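Local coordinates for amino acid ABC transporter, periplasmic amino acid-binding protein (Brucella ovis, PDB 4Z9N) that probably delivers glutathione, or a related amino-acid-derived solute, to an ABC transporter as its periplasmic binding component, and is seen with glutathione bound in its cleft, at residues G100-G105 with V217-A222; E72-L77 with R87-T92; F114-K119 with C178-T183. All blocks are in the same frame, centred on the assembly; numbering follows the deposited sequence.

Interaction 1: G100-G105 with V217-A222; sequences GLDFAG and VRQGDA. With NA (sodium ion), chain K.
Asp102 and Val217 are joined twice as an antiparallel hydrogen-bonded pair. Asp102 N donates to Val217 O at 2.7 Å, and Val217 N returns a nearly straight bond (174°) to Asp102 O at 2.9 Å. Leu101 and Arg218 follow as a non-hydrogen-bonded pair. The pairing then runs past the end of strand 211-218, where Gln219 N donates to Gly100 O at 2.8 Å.

Metal coordination adds a second tie. The sodium ion takes Leu101 O at 2.6 Å and Asp102 OD1 at 2.4 Å, and Gln219 contributes its amide end; Asp96 and Asp226 of the second subunit also bind, so the ion bridges the two chains. With CG anti to its carbonyl carbon (chi1 -83°), Asp102 runs roughly perpendicular to the Gln219 side chain, and its OD2 rests 3.4 Å from Gln219 CG. A water that accepts from Gly220 N donates weakly to the same OD2.

Apolar contact is slighter: Val217 CG2 lies 4.2 Å from Asp102 CB, and Leu101 CD2 3.9 Å from Arg218 CA.

Leu101 packs on Phe74 and Leu77 of helix 73-78, Val217 on Trp224 and Val228 of helix 222-240, while Arg218 NH1 bonds Leu77 O and Val82 O, tying strand 211-218 to the end of helix 73-78.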
# COMPACT_ATOMS: atom_id res chain seq x y z
N GLY D 100 4.75 18.94 1.23
CA GLY D 100 4.11 19.10 -0.06
C GLY D 100 4.42 17.93 -0.99
O GLY D 100 4.44 18.08 -2.22
N LEU D 101 4.65 16.76 -0.39
CA LEU D 101 5.00 15.56 -1.15
C LEU D 101 3.98 14.44 -0.96
O LEU D 101 3.26 14.38 0.05
CB LEU D 101 6.39 15.06 -0.75
CG LEU D 101 7.56 16.05 -0.88
CD1 LEU D 101 8.87 15.38 -0.49
CD2 LEU D 101 7.65 16.66 -2.29
N ASP D 102 3.92 13.55 -1.95
CA ASP D 102 3.11 12.33 -1.86
C ASP D 102 3.99 11.13 -2.20
O ASP D 102 5.11 11.27 -2.70
CB ASP D 102 1.92 12.37 -2.83
CG ASP D 102 0.71 13.12 -2.29
OD1 ASP D 102 0.50 13.17 -1.06
OD2 ASP D 102 -0.04 13.67 -3.11
N PHE D 103 3.46 9.94 -1.96
CA PHE D 103 4.19 8.71 -2.23
C PHE D 103 3.33 7.84 -3.12
O PHE D 103 2.15 7.63 -2.84
CB PHE D 103 4.54 7.99 -0.93
CG PHE D 103 5.48 8.78 -0.06
CD1 PHE D 103 5.00 9.76 0.81
CD2 PHE D 103 6.85 8.58 -0.14
CE1 PHE D 103 5.88 10.50 1.59
CE2 PHE D 103 7.72 9.32 0.64
CZ PHE D 103 7.25 10.27 1.49
N ALA D 104 3.91 7.34 -4.21
CA ALA D 104 3.14 6.64 -5.22
C ALA D 104 3.14 5.13 -4.98
O ALA D 104 2.41 4.39 -5.64
CB ALA D 104 3.69 6.95 -6.59
N GLY D 105 3.92 4.67 -4.01
CA GLY D 105 4.06 3.23 -3.80
C GLY D 105 5.29 2.95 -2.95
O GLY D 105 6.08 3.86 -2.70
N VAL D 217 6.90 11.82 -4.92
CA VAL D 217 6.56 12.85 -5.90
C VAL D 217 6.01 14.07 -5.19
O VAL D 217 5.69 14.02 -4.00
CB VAL D 217 5.54 12.35 -6.95
CG1 VAL D 217 6.13 11.25 -7.85
CG2 VAL D 217 4.26 11.86 -6.27
N ARG D 218 5.88 15.17 -5.92
CA ARG D 218 5.23 16.37 -5.38
C ARG D 218 3.72 16.13 -5.29
O ARG D 218 3.15 15.44 -6.13
CB ARG D 218 5.52 17.59 -6.25
CG ARG D 218 6.98 18.02 -6.22
CD ARG D 218 7.22 19.26 -7.08
NE ARG D 218 7.00 19.01 -8.49
CZ ARG D 218 7.92 18.51 -9.31
NH1 ARG D 218 9.13 18.20 -8.86
NH2 ARG D 218 7.63 18.31 -10.59
N GLN D 219 3.08 16.70 -4.27
CA GLN D 219 1.61 16.83 -4.25
C GLN D 219 1.11 17.69 -5.40
O GLN D 219 1.87 18.44 -6.01
CB GLN D 219 1.14 17.43 -2.91
CG GLN D 219 1.33 16.49 -1.74
CD GLN D 219 0.86 17.06 -0.41
OE1 GLN D 219 0.73 16.32 0.59
NE2 GLN D 219 0.61 18.37 -0.37
N GLY D 220 -0.19 17.59 -5.70
CA GLY D 220 -0.82 18.48 -6.67
C GLY D 220 -0.69 18.11 -8.14
O GLY D 220 -1.00 18.92 -9.02
N ASP D 221 -0.25 16.89 -8.43
CA ASP D 221 -0.19 16.42 -9.80
C ASP D 221 -0.58 14.94 -9.83
O ASP D 221 0.29 14.06 -9.81
CB ASP D 221 1.20 16.65 -10.40
CG ASP D 221 1.26 16.42 -11.90
OD1 ASP D 221 0.34 15.76 -12.45
OD2 ASP D 221 2.22 16.91 -12.54
N ALA D 222 -1.88 14.68 -9.84
CA ALA D 222 -2.40 13.31 -9.75
C ALA D 222 -1.99 12.48 -10.95
O ALA D 222 -1.70 11.29 -10.82
CB ALA D 222 -3.92 13.32 -9.60
NA NA K . 0.97 13.92 1.12
O HOH W 1 -2.32 15.76 -4.53

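Interaction 2: E72-L77 with R87-T92; sequences ERFTAL and RNTTWT. With GSH (glutathione), chain U.
Arg73 reaches from the start of helix 73-78 to Thr89, its NH1 donating to Thr89 OG1 at 2.9 Å with the hydroxyl oxygen almost in the guanidinium plane. The same group grips the alpha-carboxylate of the gamma-glutamyl end of glutathione in a two-pronged bond: NH1 to O12 at 2.9 Å, and NH2 to O11 at 3.0 Å along a practically straight line (179°). NH1 thus serves both the protein and the ligand. The first torsion of Arg73 sets CG between the backbone N and the carbonyl carbon (chi1 53°), and the chain then runs out extended to NE.

Arg87 crosses Arg73 nearly square-on, and Arg73 CD lies 3.6 Å above one face of its guanidinium. Both terminal nitrogens of Arg87 converge on glutathione OE1, NH1 and NH2 each at 3.1 Å, so Arg87 holds the gamma-glutamyl amide oxygen while Arg73 holds the carboxylate. On the Arg73 guanidinium, Phe74 CZ covers one face and glutathione OE1 the opposite one, both offset toward the rim; Phe74 CE1 also touches Thr89 CG2 at 3.7 Å.

Further along 87-92, Thr90 N donates to O12, Asn88 O and Thr90 OG1 receive the ligand's amino N1, and Asn88 ND2 bonds O2.

Behind this shell, Thr89 OG1 donates to Arg87 O at 2.8 Å, which fixes the hydroxyl to offer its oxygen to Arg73. Ala70 O holds Arg73 NE, Leu68 O holds Arg87 NE, and Glu211 bonds Thr90 OG1.

A backbone N-H and an arginine guanidinium on the alpha-carboxylate, with Arg95 of helix 93-97 also bonding the ligand, are characteristic of the amino-acid site in family 3 solute-binding proteins.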
# COMPACT_ATOMS: atom_id res chain seq x y z
N GLU D 72 19.63 16.94 1.08
CA GLU D 72 19.20 17.78 -0.03
C GLU D 72 18.10 17.12 -0.87
O GLU D 72 17.54 17.74 -1.77
CB GLU D 72 20.40 18.15 -0.90
CG GLU D 72 21.04 16.96 -1.56
CD GLU D 72 22.47 17.22 -2.01
OE1 GLU D 72 22.91 18.39 -2.01
OE2 GLU D 72 23.15 16.25 -2.38
N ARG D 73 17.79 15.86 -0.57
CA ARG D 73 16.89 15.09 -1.44
C ARG D 73 15.47 15.67 -1.53
O ARG D 73 14.87 15.70 -2.61
CB ARG D 73 16.83 13.63 -0.98
CG ARG D 73 16.47 13.45 0.51
CD ARG D 73 16.48 11.99 0.96
NE ARG D 73 16.64 11.90 2.41
CZ ARG D 73 16.30 10.86 3.17
NH1 ARG D 73 15.72 9.79 2.64
NH2 ARG D 73 16.52 10.91 4.48
N PHE D 74 14.91 16.14 -0.42
CA PHE D 74 13.52 16.61 -0.49
C PHE D 74 13.45 17.98 -1.19
O PHE D 74 12.52 18.24 -1.95
CB PHE D 74 12.89 16.66 0.91
CG PHE D 74 12.87 15.32 1.59
CD1 PHE D 74 12.12 14.28 1.06
CD2 PHE D 74 13.68 15.09 2.70
CE1 PHE D 74 12.11 13.03 1.66
CE2 PHE D 74 13.69 13.85 3.32
CZ PHE D 74 12.91 12.80 2.80
N THR D 75 14.44 18.84 -0.94
CA THR D 75 14.49 20.17 -1.54
C THR D 75 14.54 20.05 -3.06
O THR D 75 13.85 20.78 -3.78
CB THR D 75 15.70 20.97 -1.05
OG1 THR D 75 15.68 21.04 0.39
CG2 THR D 75 15.68 22.38 -1.62
N ALA D 76 15.35 19.11 -3.54
CA ALA D 76 15.52 18.88 -4.97
C ALA D 76 14.19 18.52 -5.63
O ALA D 76 13.93 18.92 -6.76
CB ALA D 76 16.55 17.78 -5.22
N LEU D 77 13.35 17.76 -4.93
CA LEU D 77 12.06 17.39 -5.48
C LEU D 77 11.06 18.55 -5.36
O LEU D 77 10.32 18.85 -6.31
CB LEU D 77 11.51 16.14 -4.79
CG LEU D 77 10.16 15.57 -5.24
CD1 LEU D 77 10.17 15.18 -6.72
CD2 LEU D 77 9.77 14.37 -4.39
N ARG D 87 14.98 6.75 -3.90
CA ARG D 87 16.27 6.82 -3.22
C ARG D 87 16.15 6.37 -1.77
O ARG D 87 16.39 7.16 -0.86
CB ARG D 87 16.81 8.27 -3.31
CG ARG D 87 18.19 8.52 -2.68
CD ARG D 87 18.22 9.88 -2.01
NE ARG D 87 19.39 10.09 -1.16
CZ ARG D 87 19.51 9.59 0.07
NH1 ARG D 87 18.55 8.81 0.57
NH2 ARG D 87 20.60 9.84 0.79
N ASN D 88 15.81 5.09 -1.58
CA ASN D 88 15.79 4.46 -0.25
C ASN D 88 15.26 5.42 0.82
O ASN D 88 15.82 5.53 1.90
CB ASN D 88 17.20 3.90 0.15
CG ASN D 88 18.36 4.92 0.01
OD1 ASN D 88 18.70 5.38 -1.09
ND2 ASN D 88 19.02 5.22 1.14
N THR D 89 14.15 6.08 0.49
CA THR D 89 13.58 7.15 1.29
C THR D 89 12.29 6.70 1.97
O THR D 89 11.30 6.34 1.31
CB THR D 89 13.31 8.39 0.42
OG1 THR D 89 14.55 9.02 0.05
CG2 THR D 89 12.42 9.37 1.15
N THR D 90 12.30 6.70 3.29
CA THR D 90 11.18 6.14 4.05
C THR D 90 9.92 7.01 4.00
O THR D 90 9.97 8.22 4.21
CB THR D 90 11.61 5.92 5.52
OG1 THR D 90 12.71 5.00 5.55
CG2 THR D 90 10.44 5.37 6.34
N TRP D 91 8.80 6.38 3.67
CA TRP D 91 7.48 7.01 3.79
C TRP D 91 7.10 7.13 5.27
O TRP D 91 6.97 6.11 5.96
CB TRP D 91 6.44 6.15 3.06
CG TRP D 91 5.06 6.74 2.89
CD1 TRP D 91 4.49 7.82 3.52
CD2 TRP D 91 4.08 6.24 1.99
NE1 TRP D 91 3.20 8.02 3.04
CE2 TRP D 91 2.94 7.04 2.11
CE3 TRP D 91 4.07 5.17 1.08
CZ2 TRP D 91 1.80 6.82 1.35
CZ3 TRP D 91 2.94 4.94 0.34
CH2 TRP D 91 1.82 5.77 0.46
N THR D 92 6.94 8.36 5.75
CA THR D 92 6.48 8.61 7.12
C THR D 92 5.39 9.64 7.08
O THR D 92 5.27 10.38 6.10
CB THR D 92 7.61 9.16 8.02
OG1 THR D 92 7.90 10.52 7.62
CG2 THR D 92 8.88 8.31 7.88
N1 GSH U . 15.54 5.35 4.78
CA1 GSH U . 16.15 6.32 5.68
C1 GSH U . 15.48 7.68 5.46
O11 GSH U . 15.76 8.63 6.24
O12 GSH U . 14.67 7.85 4.51
CB1 GSH U . 17.66 6.48 5.42
CG1 GSH U . 17.86 6.95 3.97
CD1 GSH U . 19.32 7.36 3.78
OE1 GSH U . 19.63 8.44 3.40
N2 GSH U . 20.34 6.37 4.08
CA2 GSH U . 21.72 6.77 3.93
C2 GSH U . 22.07 7.14 2.47
O2 GSH U . 21.42 6.81 1.54
CB2 GSH U . 22.65 5.71 4.53
SG2 GSH U . 22.68 4.18 3.54
N3 GSH U . 23.23 7.98 2.28
CA3 GSH U . 23.62 8.37 0.95
C3 GSH U . 23.79 9.89 0.93
O31 GSH U . 24.36 10.42 -0.06
O32 GSH U . 23.36 10.61 1.89

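Interaction 3: F114-K119 with C178-T183; sequences FMINSK and CDAYTT. With GSH (glutathione), chain U.
Strands 114-117 and 180-182 run antiparallel, their axes 4.6 Å apart at closest approach and their directions 158° apart. They belong to the sheet of one of the two lobes of the periplasmic-binding-protein fold. Met115 and Tyr181 form the central hydrogen-bonded pair: Met115 N donates to Tyr181 O at 2.9 Å and Tyr181 N to Met115 O at 3.0 Å. Each acceptor also receives a CA-H contact, Tyr181 O from Phe114 and Met115 O from Ala180.

On one face of the sheet Phe114 and Thr182 send their side chains out alongside each other. Thr182 OG1 is anti to its backbone N (chi1 -172°), which sets it over one face of the Phe114 ring near the rim, 3.6 Å from CE2. That hydroxyl is not left without polar company, since it bonds Gly113 O and Gln112 NE2. Next along this face, Ile116 CG2 meets Ala180 CB at 3.9 Å.

The other face carries Met115 and Tyr181, whose side chains barely meet, Met115 CE standing 4.4 Å from Tyr181 CB. Both pack on Leu188 of helix 185-192, and Tyr181 OH goes on to Asn170 OD1. Strand 134-138 flanks 180-182, and just before that strand Cys178 makes its disulfide with Cys136; strand 201-203 flanks 114-117.

Where the strands part, a water takes the N-H of Asn117 and donates to Asp179 O, continuing the link between the two segments. Asn117 then closes an Asx turn, its OD1 accepting from Lys119 N. Toward the cleft the chain turns a corner at Thr183, whose OG1 comes within 3.5 Å of glutathione CB2.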
# COMPACT_ATOMS: atom_id res chain seq x y z
N PHE D 114 21.65 -2.68 12.88
CA PHE D 114 22.99 -2.32 13.34
C PHE D 114 24.04 -3.30 12.81
O PHE D 114 23.79 -4.49 12.74
CB PHE D 114 23.06 -2.32 14.87
CG PHE D 114 22.18 -1.30 15.51
CD1 PHE D 114 20.86 -1.60 15.80
CD2 PHE D 114 22.67 -0.03 15.78
CE1 PHE D 114 20.04 -0.65 16.37
CE2 PHE D 114 21.86 0.93 16.35
CZ PHE D 114 20.53 0.62 16.65
N MET D 115 25.20 -2.78 12.44
CA MET D 115 26.30 -3.62 11.94
C MET D 115 27.56 -3.38 12.77
O MET D 115 27.86 -2.24 13.13
CB MET D 115 26.56 -3.33 10.47
CG MET D 115 27.60 -4.23 9.81
SD MET D 115 27.57 -4.07 8.01
CE MET D 115 28.17 -2.39 7.81
N ILE D 116 28.28 -4.46 13.07
CA ILE D 116 29.55 -4.38 13.79
C ILE D 116 30.62 -5.18 13.07
O ILE D 116 30.32 -6.06 12.26
CB ILE D 116 29.43 -4.89 15.24
CG1 ILE D 116 28.95 -6.35 15.24
CG2 ILE D 116 28.53 -4.00 16.07
CD1 ILE D 116 29.25 -7.10 16.51
N ASN D 117 31.87 -4.89 13.40
CA ASN D 117 32.97 -5.74 12.99
C ASN D 117 33.12 -6.81 14.06
O ASN D 117 33.57 -6.52 15.16
CB ASN D 117 34.26 -4.93 12.83
CG ASN D 117 35.41 -5.77 12.29
OD1 ASN D 117 35.63 -6.89 12.75
ND2 ASN D 117 36.11 -5.24 11.30
N SER D 118 32.74 -8.04 13.71
CA SER D 118 32.73 -9.13 14.68
C SER D 118 34.15 -9.56 15.06
O SER D 118 34.34 -10.25 16.07
CB SER D 118 31.95 -10.33 14.14
OG SER D 118 32.54 -10.83 12.95
N LYS D 119 35.13 -9.15 14.27
CA LYS D 119 36.52 -9.43 14.61
C LYS D 119 37.01 -8.46 15.68
O LYS D 119 37.76 -8.84 16.58
CB LYS D 119 37.40 -9.37 13.36
N CYS D 178 34.34 4.41 14.97
CA CYS D 178 33.01 4.06 15.47
C CYS D 178 32.90 2.56 15.70
O CYS D 178 33.47 1.77 14.93
CB CYS D 178 31.91 4.49 14.50
SG CYS D 178 31.61 6.27 14.30
N ASP D 179 32.17 2.16 16.74
CA ASP D 179 32.02 0.74 17.08
C ASP D 179 30.97 0.03 16.23
O ASP D 179 31.04 -1.18 16.04
CB ASP D 179 31.64 0.58 18.54
CG ASP D 179 32.67 1.12 19.47
OD1 ASP D 179 33.84 0.73 19.33
OD2 ASP D 179 32.31 1.94 20.33
N ALA D 180 29.99 0.79 15.75
CA ALA D 180 28.88 0.21 15.00
C ALA D 180 28.36 1.22 13.98
O ALA D 180 28.66 2.41 14.04
CB ALA D 180 27.76 -0.22 15.94
N TYR D 181 27.58 0.70 13.03
CA TYR D 181 27.00 1.47 11.95
C TYR D 181 25.49 1.22 12.00
O TYR D 181 25.07 0.07 12.16
CB TYR D 181 27.58 1.01 10.60
CG TYR D 181 27.40 1.95 9.42
CD1 TYR D 181 26.14 2.25 8.92
CD2 TYR D 181 28.51 2.48 8.77
CE1 TYR D 181 26.00 3.11 7.82
CE2 TYR D 181 28.38 3.33 7.68
CZ TYR D 181 27.12 3.63 7.20
OH TYR D 181 27.00 4.48 6.12
N THR D 182 24.67 2.26 11.89
CA THR D 182 23.25 2.01 11.79
C THR D 182 22.65 2.66 10.55
O THR D 182 23.00 3.80 10.20
CB THR D 182 22.46 2.48 13.06
OG1 THR D 182 21.10 2.03 12.97
CG2 THR D 182 22.47 4.01 13.22
N THR D 183 21.79 1.91 9.88
CA THR D 183 20.97 2.40 8.78
C THR D 183 19.98 1.30 8.41
O THR D 183 19.85 0.31 9.15
CB THR D 183 21.81 2.83 7.53
OG1 THR D 183 20.93 3.33 6.51
CG2 THR D 183 22.62 1.69 6.97
N1 GSH U . 15.54 5.35 4.78
CA1 GSH U . 16.15 6.32 5.68
C1 GSH U . 15.48 7.68 5.46
O11 GSH U . 15.76 8.63 6.24
O12 GSH U . 14.67 7.85 4.51
CB1 GSH U . 17.66 6.48 5.42
CG1 GSH U . 17.86 6.95 3.97
CD1 GSH U . 19.32 7.36 3.78
OE1 GSH U . 19.63 8.44 3.40
N2 GSH U . 20.34 6.37 4.08
CA2 GSH U . 21.72 6.77 3.93
C2 GSH U . 22.07 7.14 2.47
O2 GSH U . 21.42 6.81 1.54
CB2 GSH U . 22.65 5.71 4.53
SG2 GSH U . 22.68 4.18 3.54
N3 GSH U . 23.23 7.98 2.28
CA3 GSH U . 23.62 8.37 0.95
C3 GSH U . 23.79 9.89 0.93
O31 GSH U . 24.36 10.42 -0.06
O32 GSH U . 23.36 10.61 1.89
O HOH W 2 32.76 -2.95 15.16

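Interactions 1 and 3 are both antiparallel pairings on strand 101-117, but at its two ends, about 35 Å apart between centres and on opposite sides of the chain's centre. Interaction 3 is buried and held by backbone bonds and apolar side chains, with no touch from another protein chain. Interaction 1 is only partly buried and adds a sodium ion shared with the second subunit. Interaction 2, also buried, depends on side chains rather than strand pairing, its arginines turned to glutathione. It packs directly against interaction 1, with Phe103 beside Trp91, whereas interaction 3 meets the same ligand with Thr183 alone.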